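Local atomic coordinates of nucleoporin NUP82 (Saccharomyces cerevisiae, PDB entry 3PBP), a protein that serves as a structural constituent of the nuclear pore complex, its N-terminal domain, described here, containing the region that interacts with NUP116. Residues 253-256 and 257-261. The protein carries 1 engineered substitution. Numbering follows the deposited sequence.
Sequences LQFV and SKLHE
Phe255 and Leu259, one turn apart on a single helix, make the apolar side-chain contact between residues 253-256 and 257-261. Leu259 lies over one face of the ring, offset toward the rim: CG sits 4.1 Å from the Phe255 ring centroid, 18° off the normal, a CH-pi contact. Its methyl CD1 comes 3.6 Å from Phe255 CE2, while CD2 of Leu259 meets CE1 and CZ of Phe255. With CG of Phe255 anti to its backbone N (chi1 172°), the ring projects outward and leans toward the next turn, where Leu259 lies against it.

The polar contacts follow the backbone. Successive i to i+4 bonds run from Ser257, Lys258, Leu259 and His260 N to the carbonyls of Leu253 through Val256; Leu259 N to Phe255 O measures 2.9 Å. Ser257 OG, anti to its own carbonyl carbon (chi1 -67°), bonds back to Leu253 O at 2.6 Å, a common way for a helical serine to satisfy its hydroxyl. Here hydroxyl and amide reach that oxygen from opposite faces of its plane.

Extended Lys258 carries its amine to Tyr276 OH, whose ring also meets Phe255. Phe255 and Leu259 face loop residues Leu212, Met335 and Ile272, whereas buried Val256 and partly exposed Leu253 offer apolar surface to Ser230, Leu231 and Tyr234 of helix 220-235, which His260 also touches. This helix and 243-262 lie in the chain between strands 215-217 and 269-271 of the beta-propeller domain.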
# COMPACT_ATOMS: atom_id res chain seq x y z
N LEU A 253 1.07 21.12 7.94
CA LEU A 253 0.79 21.87 9.15
C LEU A 253 -0.56 22.55 9.11
O LEU A 253 -1.23 22.65 10.14
CB LEU A 253 1.88 22.91 9.39
CG LEU A 253 1.71 23.69 10.69
CD1 LEU A 253 1.68 22.76 11.90
CD2 LEU A 253 2.87 24.68 10.80
N GLN A 254 -0.98 23.03 7.94
CA GLN A 254 -2.27 23.69 7.83
C GLN A 254 -3.36 22.66 8.04
O GLN A 254 -4.33 22.91 8.76
CB GLN A 254 -2.45 24.33 6.45
CG GLN A 254 -1.45 25.40 6.14
CD GLN A 254 -1.52 25.89 4.70
OE1 GLN A 254 -2.00 25.18 3.81
NE2 GLN A 254 -1.02 27.10 4.46
N PHE A 255 -3.20 21.50 7.42
CA PHE A 255 -4.18 20.43 7.53
C PHE A 255 -4.30 19.91 8.96
O PHE A 255 -5.40 19.84 9.52
CB PHE A 255 -3.79 19.29 6.58
CG PHE A 255 -4.62 18.05 6.75
CD1 PHE A 255 -5.98 18.06 6.45
CD2 PHE A 255 -4.06 16.88 7.24
CE1 PHE A 255 -6.76 16.91 6.62
CE2 PHE A 255 -4.84 15.72 7.41
CZ PHE A 255 -6.19 15.74 7.10
N VAL A 256 -3.18 19.55 9.57
CA VAL A 256 -3.20 19.01 10.93
C VAL A 256 -3.76 20.02 11.91
O VAL A 256 -4.33 19.64 12.93
CB VAL A 256 -1.80 18.54 11.39
CG1 VAL A 256 -1.87 18.02 12.80
CG2 VAL A 256 -1.30 17.42 10.48
N SER A 257 -3.59 21.30 11.61
CA SER A 257 -4.10 22.37 12.47
C SER A 257 -5.61 22.44 12.34
O SER A 257 -6.32 22.67 13.33
CB SER A 257 -3.51 23.72 12.07
OG SER A 257 -2.13 23.76 12.35
N LYS A 258 -6.11 22.23 11.13
CA LYS A 258 -7.53 22.26 10.88
C LYS A 258 -8.16 21.06 11.55
O LYS A 258 -9.29 21.13 12.05
CB LYS A 258 -7.80 22.25 9.38
CG LYS A 258 -9.14 22.85 9.01
CD LYS A 258 -9.38 22.80 7.51
CE LYS A 258 -10.70 23.49 7.14
NZ LYS A 258 -11.04 23.38 5.68
N LEU A 259 -7.45 19.94 11.58
CA LEU A 259 -7.98 18.75 12.24
C LEU A 259 -8.15 19.08 13.71
O LEU A 259 -9.21 18.85 14.30
CB LEU A 259 -7.03 17.56 12.09
CG LEU A 259 -6.87 16.92 10.72
CD1 LEU A 259 -5.92 15.74 10.82
CD2 LEU A 259 -8.21 16.46 10.20
N HIS A 260 -7.10 19.63 14.30
CA HIS A 260 -7.12 20.00 15.70
C HIS A 260 -8.28 20.95 16.03
O HIS A 260 -8.78 20.96 17.15
CB HIS A 260 -5.81 20.67 16.08
CG HIS A 260 -5.62 20.84 17.55
ND1 HIS A 260 -4.63 20.19 18.25
CD2 HIS A 260 -6.33 21.54 18.47
CE1 HIS A 260 -4.73 20.48 19.54
NE2 HIS A 260 -5.76 21.30 19.69
N GLU A 261 -8.71 21.74 15.05
CA GLU A 261 -9.80 22.68 15.27
C GLU A 261 -11.17 22.04 15.23
O GLU A 261 -12.11 22.54 15.82
CB GLU A 261 -9.78 23.79 14.23
CG GLU A 261 -8.49 24.59 14.14
CD GLU A 261 -8.61 25.76 13.17
OE1 GLU A 261 -9.23 26.78 13.55
OE2 GLU A 261 -8.11 25.65 12.02